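SusD-like carbohydrate binding protein BF1063 (Bacteroides fragilis NCTC 9343, PDB 3I4G) probably binds carbohydrate at the outer membrane of the bacterium. Local coordinates at residues W48-M53 against L262-P267; G190-A195 against Y254-E259; R363-E368 against L381-R386. One frame throughout, in Å; residues are numbered along the deposited sequence.

Interaction 1: residues W48-M53 against L262-P267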
loop_
_atom_site.group_PDB
_atom_site.type_symbol
_atom_site.label_atom_id
_atom_site.label_comp_id
_atom_site.label_asym_id
_atom_site.label_seq_id
_atom_site.Cartn_x
_atom_site.Cartn_y
_atom_site.Cartn_z
ATOM N N TRP A 48 -0.287 5.806 5.902
ATOM C CA TRP A 48 0.744 5.979 4.885
ATOM C C TRP A 48 2.156 5.786 5.402
ATOM O O TRP A 48 3.093 5.976 4.650
ATOM C CB TRP A 48 0.644 7.359 4.237
ATOM C CG TRP A 48 -0.704 7.610 3.625
ATOM C CD1 TRP A 48 -1.488 6.707 2.981
ATOM C CD2 TRP A 48 -1.429 8.857 3.586
ATOM N NE1 TRP A 48 -2.636 7.305 2.545
ATOM C CE2 TRP A 48 -2.634 8.617 2.917
ATOM C CE3 TRP A 48 -1.182 10.126 4.075
ATOM C CZ2 TRP A 48 -3.582 9.599 2.721
ATOM C CZ3 TRP A 48 -2.121 11.105 3.883
ATOM C CH2 TRP A 48 -3.317 10.842 3.237
ATOM N N SER A 49 2.323 5.435 6.676
ATOM C CA SER A 49 3.659 5.174 7.212
ATOM C C SER A 49 4.170 3.841 6.669
ATOM O O SER A 49 3.416 3.062 6.060
ATOM C CB SER A 49 3.669 5.171 8.734
ATOM O OG SER A 49 3.116 3.978 9.285
ATOM N N TYR A 50 5.442 3.544 6.841
ATOM C CA TYR A 50 5.931 2.308 6.200
ATOM C C TYR A 50 5.266 1.072 6.790
ATOM O O TYR A 50 4.979 0.124 6.065
ATOM C CB TYR A 50 7.473 2.209 6.163
ATOM C CG TYR A 50 8.224 1.899 7.423
ATOM C CD1 TYR A 50 8.254 0.609 7.914
ATOM C CD2 TYR A 50 8.935 2.856 8.117
ATOM C CE1 TYR A 50 8.970 0.293 9.025
ATOM C CE2 TYR A 50 9.648 2.520 9.256
ATOM C CZ TYR A 50 9.671 1.262 9.691
ATOM O OH TYR A 50 10.405 0.992 10.836
ATOM N N HIS A 51 5.061 1.038 8.095
ATOM C CA HIS A 51 4.375 -0.093 8.707
ATOM C C HIS A 51 2.869 -0.006 8.467
ATOM O O HIS A 51 2.189 -1.043 8.349
ATOM C CB HIS A 51 4.691 -0.182 10.203
ATOM C CG HIS A 51 4.390 -1.508 10.846
ATOM N ND1 HIS A 51 3.244 -2.238 10.632
ATOM C CD2 HIS A 51 5.091 -2.179 11.775
ATOM C CE1 HIS A 51 3.272 -3.327 11.388
ATOM N NE2 HIS A 51 4.388 -3.315 12.098
ATOM N N GLY A 52 2.309 1.184 8.345
ATOM C CA GLY A 52 0.892 1.303 8.116
ATOM C C GLY A 52 0.432 0.997 6.717
ATOM O O GLY A 52 -0.694 0.516 6.534
HETATM N N MSE A 53 1.305 1.257 5.743
HETATM C CA MSE A 53 0.995 1.068 4.344
HETATM C C MSE A 53 1.728 -0.128 3.740
HETATM O O MSE A 53 1.139 -1.181 3.543
HETATM C CB MSE A 53 1.316 2.361 3.571
HETATM C CG MSE A 53 1.002 2.317 2.041
HETATM SE SE MSE A 53 1.105 4.010 1.198
HETATM C CE MSE A 53 3.068 4.155 1.255
ATOM N N LEU A 262 12.247 13.975 9.169
ATOM C CA LEU A 262 11.682 12.702 9.586
ATOM C C LEU A 262 12.160 11.671 8.591
ATOM O O LEU A 262 11.599 11.505 7.531
ATOM C CB LEU A 262 10.155 12.764 9.666
ATOM C CG LEU A 262 9.556 13.802 10.624
ATOM C CD1 LEU A 262 8.002 13.660 10.585
ATOM C CD2 LEU A 262 10.101 13.697 12.021
ATOM N N GLY A 263 13.272 11.050 8.936
ATOM C CA GLY A 263 13.840 10.024 8.077
ATOM C C GLY A 263 13.026 8.760 8.212
ATOM O O GLY A 263 12.305 8.559 9.178
ATOM N N THR A 264 13.120 7.897 7.230
ATOM C CA THR A 264 12.440 6.606 7.304
ATOM C C THR A 264 13.329 5.522 7.919
ATOM O O THR A 264 14.533 5.494 7.707
ATOM C CB THR A 264 11.914 6.116 5.937
ATOM O OG1 THR A 264 11.331 4.820 6.150
ATOM C CG2 THR A 264 13.026 6.024 4.841
ATOM N N GLY A 265 12.728 4.691 8.761
ATOM C CA GLY A 265 13.404 3.522 9.289
ATOM C C GLY A 265 13.166 2.265 8.464
ATOM O O GLY A 265 13.571 1.173 8.898
ATOM N N LEU A 266 12.530 2.388 7.303
ATOM C CA LEU A 266 12.241 1.229 6.479
ATOM C C LEU A 266 13.513 0.440 6.161
ATOM O O LEU A 266 13.490 -0.785 6.210
ATOM C CB LEU A 266 11.496 1.610 5.179
ATOM C CG LEU A 266 11.159 0.454 4.253
ATOM C CD1 LEU A 266 10.247 -0.612 4.932
ATOM C CD2 LEU A 266 10.534 1.012 2.978
ATOM N N PRO A 267 14.652 1.092 5.824
ATOM C CA PRO A 267 15.857 0.281 5.577
ATOM C C PRO A 267 16.288 -0.583 6.769
ATOM O O PRO A 267 16.605 -1.765 6.605
ATOM C CB PRO A 267 16.903 1.329 5.219
ATOM C CG PRO A 267 16.087 2.488 4.700
ATOM C CD PRO A 267 14.914 2.525 5.620
#
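Tyr50 lays its ring against the start of helix 266-270 and makes the whole contact from its own side. At the root, CB already touches Leu266, 4.1 Å from its CD1. CG follows, and CD1 of the ring lies 3.8 Å from Leu266 CD1. Leu266 covers one face: its CA stands 3.9 Å above the ring plane, over the centre, and its CB makes a CH-pi contact, 21° off the ring normal. The two side chains run past each other in opposite directions. Farther out, CD2 is 3.7 Å from Thr264 OG1, and CE2 comes to 3.5 Å from Leu266 N. CZ then passes the carbonyl carbon of Gly265. The hydroxyl ends alongside the Gly265 carbonyl but hydrogen-bonds outside the two segments, to His269 ND1 and Glu41 N.

The Leu266 N-H over this same face is already spent: it donates to Thr264 OG1 at 2.9 Å and a nearly straight 165°, an ST turn at the head of the helix. A chi1 of 177° swings that OG1 away from its own backbone N, ready to accept.

What joins the segments is buried dispersion and CH-pi packing; Tyr50 OH and Leu266 N bond elsewhere or within their segment.

Interaction 2: residues G190-A195 against Y254-E259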
loop_
_atom_site.group_PDB
_atom_site.type_symbol
_atom_site.label_atom_id
_atom_site.label_comp_id
_atom_site.label_asym_id
_atom_site.label_seq_id
_atom_site.Cartn_x
_atom_site.Cartn_y
_atom_site.Cartn_z
ATOM N N GLY A 190 9.022 22.935 -4.489
ATOM C CA GLY A 190 8.972 23.289 -3.080
ATOM C C GLY A 190 7.745 22.845 -2.343
ATOM O O GLY A 190 7.731 22.874 -1.123
ATOM N N GLU A 191 6.705 22.455 -3.073
ATOM C CA GLU A 191 5.473 21.970 -2.483
ATOM C C GLU A 191 5.334 20.437 -2.603
ATOM O O GLU A 191 4.279 19.858 -2.328
ATOM C CB GLU A 191 4.287 22.716 -3.121
ATOM C CG GLU A 191 4.188 24.166 -2.666
ATOM C CD GLU A 191 3.064 24.936 -3.315
ATOM O OE1 GLU A 191 2.255 24.320 -4.022
ATOM O OE2 GLU A 191 3.085 26.172 -3.129
ATOM N N ALA A 192 6.442 19.743 -2.907
ATOM C CA ALA A 192 6.413 18.292 -2.988
ATOM C C ALA A 192 5.830 17.684 -1.740
ATOM O O ALA A 192 6.258 18.028 -0.643
ATOM C CB ALA A 192 7.841 17.742 -3.212
ATOM N N GLY A 193 4.856 16.796 -1.918
ATOM C CA GLY A 193 4.179 16.156 -0.813
ATOM C C GLY A 193 2.796 16.724 -0.570
ATOM O O GLY A 193 1.947 16.060 0.003
ATOM N N ARG A 194 2.559 17.956 -0.993
ATOM C CA ARG A 194 1.225 18.586 -0.807
ATOM C C ARG A 194 0.197 17.934 -1.724
ATOM O O ARG A 194 0.522 17.473 -2.836
ATOM C CB ARG A 194 1.274 20.079 -1.088
ATOM C CG ARG A 194 2.238 20.877 -0.231
ATOM C CD ARG A 194 1.691 21.360 1.067
ATOM N NE ARG A 194 0.640 22.396 0.950
ATOM C CZ ARG A 194 0.822 23.705 0.826
ATOM N NH1 ARG A 194 2.015 24.237 0.649
ATOM N NH2 ARG A 194 -0.231 24.497 0.769
ATOM N N ALA A 195 -1.044 17.872 -1.267
ATOM C CA ALA A 195 -2.147 17.264 -2.033
ATOM C C ALA A 195 -2.587 18.094 -3.234
ATOM O O ALA A 195 -2.853 19.269 -3.095
ATOM C CB ALA A 195 -3.366 17.012 -1.124
ATOM N N TYR A 254 2.333 11.098 -2.501
ATOM C CA TYR A 254 3.424 10.310 -1.943
ATOM C C TYR A 254 3.853 10.856 -0.614
ATOM O O TYR A 254 3.499 12.002 -0.232
ATOM C CB TYR A 254 4.611 10.319 -2.925
ATOM C CG TYR A 254 4.999 11.685 -3.413
ATOM C CD1 TYR A 254 5.762 12.541 -2.606
ATOM C CD2 TYR A 254 4.605 12.138 -4.673
ATOM C CE1 TYR A 254 6.117 13.829 -3.083
ATOM C CE2 TYR A 254 4.962 13.378 -5.133
ATOM C CZ TYR A 254 5.715 14.212 -4.351
ATOM O OH TYR A 254 6.054 15.481 -4.827
ATOM N N ILE A 255 4.642 10.060 0.110
ATOM C CA ILE A 255 5.286 10.485 1.345
ATOM C C ILE A 255 6.784 10.582 1.090
ATOM O O ILE A 255 7.413 9.591 0.696
ATOM C CB ILE A 255 5.030 9.507 2.508
ATOM C CG1 ILE A 255 3.561 9.101 2.650
ATOM C CG2 ILE A 255 5.570 10.141 3.776
ATOM C CD1 ILE A 255 2.564 10.288 2.803
ATOM N N GLN A 256 7.341 11.783 1.267
ATOM C CA GLN A 256 8.752 12.006 1.120
ATOM C C GLN A 256 9.389 12.061 2.506
ATOM O O GLN A 256 8.929 12.819 3.353
ATOM C CB GLN A 256 9.035 13.309 0.369
ATOM C CG GLN A 256 10.502 13.635 0.284
ATOM C CD GLN A 256 10.755 14.828 -0.558
ATOM O OE1 GLN A 256 10.406 15.960 -0.168
ATOM N NE2 GLN A 256 11.393 14.623 -1.675
ATOM N N TYR A 257 10.454 11.300 2.716
ATOM C CA TYR A 257 11.248 11.283 3.931
ATOM C C TYR A 257 12.590 11.931 3.635
ATOM O O TYR A 257 13.263 11.556 2.691
ATOM C CB TYR A 257 11.426 9.850 4.390
ATOM C CG TYR A 257 10.157 9.119 4.720
ATOM C CD1 TYR A 257 9.466 8.411 3.767
ATOM C CD2 TYR A 257 9.680 9.082 6.025
ATOM C CE1 TYR A 257 8.303 7.734 4.070
ATOM C CE2 TYR A 257 8.520 8.418 6.350
ATOM C CZ TYR A 257 7.845 7.752 5.376
ATOM O OH TYR A 257 6.710 7.054 5.713
ATOM N N LEU A 258 12.969 12.897 4.461
ATOM C CA LEU A 258 14.236 13.625 4.370
ATOM C C LEU A 258 15.025 13.302 5.605
ATOM O O LEU A 258 14.554 13.486 6.740
ATOM C CB LEU A 258 14.009 15.121 4.252
ATOM C CG LEU A 258 13.232 15.613 3.032
ATOM C CD1 LEU A 258 13.134 17.131 3.111
ATOM C CD2 LEU A 258 13.859 15.217 1.710
ATOM N N GLU A 259 16.251 12.822 5.411
ATOM C CA GLU A 259 17.078 12.362 6.526
ATOM C C GLU A 259 17.340 13.432 7.569
ATOM O O GLU A 259 17.498 13.098 8.746
ATOM C CB GLU A 259 18.412 11.777 6.021
ATOM C CG GLU A 259 19.260 12.768 5.301
ATOM C CD GLU A 259 20.537 12.156 4.752
ATOM O OE1 GLU A 259 20.867 10.979 5.033
ATOM O OE2 GLU A 259 21.242 12.850 4.004
HETATM O O HOH W 1 3.003 13.990 1.573
#
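A type II beta turn from Glu191 to Arg194 lies here against strand 254-257, joined to it mainly by one tyrosine and one water. The turn is closed by Arg194 N donating to Glu191 O at 2.9 Å, and its two corner residues, Ala192 and Gly193, are the ones that meet the strand.

Tyr254 reaches across to them with the far end of its ring. Its OH sits 3.3 Å from Ala192 CB, and its CE1 comes within 3.4 Å of Gly193 N, the peptide approaching the ring obliquely. The first torsion (chi1 49°) places CG between the backbone N and the carbonyl carbon of Tyr254, and from there the ring extends to the turn. Gly193 has a positive phi of 104°, as the third position of a type II turn requires. Gln256, two residues on, adds a looser touch where its OE1 lies 4.4 Å from Ala192 CB.

Water 1 supplies the polar link, giving one proton to Gly193 O at 2.8 Å and the other to Tyr254 O at 2.7 Å, so both of its hydrogens are committed to backbone carbonyls.

The turn belongs to the loop between helices 163-180 and 197-211, and Glu191 and Arg194 tie it to helix 116-139 through salt bridges with Arg120 and Glu124. On the strand side, 254-257 pairs antiparallel with strand 380-386, where Tyr254 and Gln256 both pack on Leu381.

Interaction 3: residues R363-E368 against L381-R386. With EDO (1,2-ethanediol), chain C.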
loop_
_atom_site.group_PDB
_atom_site.type_symbol
_atom_site.label_atom_id
_atom_site.label_comp_id
_atom_site.label_asym_id
_atom_site.label_seq_id
_atom_site.Cartn_x
_atom_site.Cartn_y
_atom_site.Cartn_z
ATOM N N ARG A 363 12.955 -5.707 -2.882
ATOM C CA ARG A 363 13.905 -4.803 -3.562
ATOM C C ARG A 363 13.310 -3.401 -3.715
ATOM O O ARG A 363 14.038 -2.398 -3.674
ATOM C CB ARG A 363 14.287 -5.357 -4.945
ATOM C CG ARG A 363 15.481 -4.651 -5.554
ATOM C CD ARG A 363 15.784 -5.058 -6.970
ATOM N NE ARG A 363 16.287 -6.420 -7.140
ATOM C CZ ARG A 363 17.570 -6.767 -7.068
ATOM N NH1 ARG A 363 18.498 -5.895 -6.700
ATOM N NH2 ARG A 363 17.928 -8.017 -7.298
ATOM N N LYS A 364 12.005 -3.313 -3.931
ATOM C CA LYS A 364 11.309 -2.035 -4.118
ATOM C C LYS A 364 11.600 -1.115 -2.943
ATOM O O LYS A 364 11.683 -1.572 -1.810
ATOM C CB LYS A 364 9.823 -2.259 -4.271
ATOM C CG LYS A 364 9.019 -1.028 -4.670
ATOM C CD LYS A 364 7.573 -1.357 -5.034
ATOM C CE LYS A 364 7.433 -1.935 -6.469
ATOM N NZ LYS A 364 6.025 -2.265 -6.852
ATOM N N TYR A 365 11.757 0.186 -3.267
ATOM C CA TYR A 365 11.978 1.316 -2.347
ATOM C C TYR A 365 13.432 1.540 -1.936
ATOM O O TYR A 365 13.717 2.508 -1.242
ATOM C CB TYR A 365 11.104 1.191 -1.088
ATOM C CG TYR A 365 9.625 1.148 -1.310
ATOM C CD1 TYR A 365 8.910 2.273 -1.720
ATOM C CD2 TYR A 365 8.908 -0.025 -1.089
ATOM C CE1 TYR A 365 7.545 2.223 -1.932
ATOM C CE2 TYR A 365 7.549 -0.081 -1.323
ATOM C CZ TYR A 365 6.863 1.039 -1.719
ATOM O OH TYR A 365 5.520 0.977 -1.887
ATOM N N PHE A 366 14.340 0.683 -2.396
ATOM C CA PHE A 366 15.769 0.787 -2.022
ATOM C C PHE A 366 16.632 1.196 -3.194
ATOM O O PHE A 366 16.827 0.434 -4.124
ATOM C CB PHE A 366 16.250 -0.532 -1.383
ATOM C CG PHE A 366 15.437 -0.925 -0.166
ATOM C CD1 PHE A 366 15.332 -0.074 0.934
ATOM C CD2 PHE A 366 14.751 -2.091 -0.116
ATOM C CE1 PHE A 366 14.548 -0.401 2.016
ATOM C CE2 PHE A 366 13.968 -2.413 0.981
ATOM C CZ PHE A 366 13.872 -1.584 2.046
ATOM N N GLU A 367 17.107 2.445 -3.140
ATOM C CA GLU A 367 17.966 3.031 -4.173
ATOM C C GLU A 367 19.362 2.495 -3.955
ATOM O O GLU A 367 20.183 3.147 -3.296
ATOM C CB GLU A 367 17.857 4.558 -4.077
ATOM C CG GLU A 367 18.631 5.326 -5.139
ATOM C CD GLU A 367 18.450 6.840 -5.022
ATOM O OE1 GLU A 367 17.379 7.348 -4.657
ATOM O OE2 GLU A 367 19.418 7.562 -5.319
ATOM N N GLU A 368 19.679 1.376 -4.605
ATOM C CA GLU A 368 20.856 0.571 -4.290
ATOM C C GLU A 368 22.193 1.205 -4.577
ATOM O O GLU A 368 23.149 0.870 -3.912
ATOM C CB GLU A 368 20.798 -0.761 -5.061
ATOM C CG GLU A 368 19.594 -1.610 -4.689
ATOM C CD GLU A 368 19.482 -2.803 -5.612
ATOM O OE1 GLU A 368 20.445 -3.568 -5.709
ATOM O OE2 GLU A 368 18.390 -2.993 -6.237
ATOM N N LEU A 381 11.133 7.660 -0.421
ATOM C CA LEU A 381 9.972 8.158 -1.143
ATOM C C LEU A 381 9.033 6.988 -1.371
ATOM O O LEU A 381 9.389 6.028 -2.091
ATOM C CB LEU A 381 10.420 8.820 -2.433
ATOM C CG LEU A 381 9.439 9.598 -3.297
ATOM C CD1 LEU A 381 8.367 8.684 -3.912
ATOM C CD2 LEU A 381 8.803 10.705 -2.488
ATOM N N THR A 382 7.847 7.054 -0.767
ATOM C CA THR A 382 6.865 5.965 -0.886
ATOM C C THR A 382 5.583 6.496 -1.505
ATOM O O THR A 382 4.795 7.207 -0.837
ATOM C CB THR A 382 6.594 5.304 0.462
ATOM O OG1 THR A 382 6.021 6.261 1.351
ATOM C CG2 THR A 382 7.888 4.772 1.057
ATOM N N PRO A 383 5.340 6.189 -2.787
ATOM C CA PRO A 383 4.088 6.621 -3.398
ATOM C C PRO A 383 2.840 6.048 -2.744
ATOM O O PRO A 383 2.843 4.889 -2.290
ATOM C CB PRO A 383 4.210 6.085 -4.826
ATOM C CG PRO A 383 5.706 6.043 -5.059
ATOM C CD PRO A 383 6.227 5.543 -3.781
ATOM N N VAL A 384 1.796 6.881 -2.708
ATOM C CA VAL A 384 0.481 6.511 -2.215
ATOM C C VAL A 384 -0.473 6.341 -3.393
ATOM O O VAL A 384 -1.260 5.397 -3.446
ATOM C CB VAL A 384 -0.019 7.564 -1.217
ATOM C CG1 VAL A 384 -1.400 7.194 -0.746
ATOM C CG2 VAL A 384 0.919 7.654 -0.012
ATOM N N ILE A 385 -0.430 7.255 -4.358
ATOM C CA ILE A 385 -1.220 7.180 -5.578
ATOM C C ILE A 385 -0.294 7.370 -6.767
ATOM O O ILE A 385 0.352 8.412 -6.913
ATOM C CB ILE A 385 -2.319 8.264 -5.662
ATOM C CG1 ILE A 385 -3.299 8.193 -4.480
ATOM C CG2 ILE A 385 -3.074 8.195 -7.007
ATOM C CD1 ILE A 385 -4.174 6.928 -4.379
ATOM N N ARG A 386 -0.233 6.351 -7.609
ATOM C CA ARG A 386 0.510 6.375 -8.871
ATOM C C ARG A 386 -0.461 6.403 -10.043
ATOM O O ARG A 386 -1.535 5.789 -10.026
ATOM C CB ARG A 386 1.451 5.161 -8.993
ATOM C CG ARG A 386 2.475 5.093 -7.925
ATOM C CD ARG A 386 3.648 4.178 -8.221
ATOM N NE ARG A 386 3.400 2.736 -8.271
ATOM C CZ ARG A 386 3.340 1.985 -9.379
ATOM N NH1 ARG A 386 3.284 2.501 -10.615
ATOM N NH2 ARG A 386 3.273 0.673 -9.246
HETATM C C1 EDO C . 16.306 4.287 1.495
HETATM O O1 EDO C . 14.999 4.644 1.998
HETATM C C2 EDO C . 16.240 4.555 -0.002
HETATM O O2 EDO C . 17.207 3.748 -0.642
HETATM O O HOH W 2 12.074 4.856 -0.961
HETATM O O HOH W 3 4.361 2.842 -3.453
#
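A type II beta turn from Arg363 to Phe366 faces strand 380-386 in the interior of the chain, and Tyr365, at its third position, is the residue that reaches the strand. The ring presents its edge to the strand. Leu381 O lies near the ring plane, 3.8 Å from Tyr365 CD1, and Pro383 CD meets the same edge, 4.0 Å from Tyr365 CE1. Between them Thr382 CG2 comes in obliquely, 3.9 Å from Tyr365 CD1, its side chain crossing that of the tyrosine at about a right angle. CG of Tyr365 is anti to the carbonyl carbon (chi1 -60°), a setting from which the end of the ring comes nearer the strand than its root. One face of the ring carries Lys364 CG, offset toward the rim.

Water 3 accepts from Tyr365 OH at 2.7 Å and donates to Pro383 O at 2.8 Å, so the phenol is wired to the strand backbone. Water 2 accepts from Leu381 N and appears to donate to Tyr365 O at 2.9 Å, though more acceptors than it has protons compete, linking the Tyr365 backbone to the start of 381-386.

Strand 380-386 pairs antiparallel with 254-257, and a classic beta bulge follows at Val384 and Ile385, which both face Phe253. There the chain turns a corner before Arg386, the N-cap residue of helix 387-400. Lys364 NZ and Arg386 NH2 approach to 4.7 Å, but both form salt bridges with Glu451, whose carboxylate would offset their like charges.

Arg363 NH1 makes a salt bridge to Glu368 OE2 at 2.9 Å, in the guanidinium plane and on the carboxylate's syn side, somewhat out of its plane. Glu367 N donates to O2 of an ethanediol, probably from the crystallisation liquor.

Following the chain from the N terminus, interaction 1 opens at 48-53 and closes the longest loop, returning at 262-267 after 208 intervening residues, about half of them helical. Interaction 2 lies wholly within that span, joining 190-195 to 254-259 shortly before interaction 1 closes. Interaction 3 comes afterwards, in series with both, and closes a short loop of 12 residues. The small antiparallel sheet brings them together: strand 254-257 belongs to interaction 2 and its neighbour 380-386 to interaction 3, with Ile255 O probably hydrogen-bonded to Thr382 N. Trp48 and Met53 of interaction 1 pack on Val384, while Thr264 packs on Tyr257, so helix 50-54 and the approach to helix 266-270 adjoin the sheet.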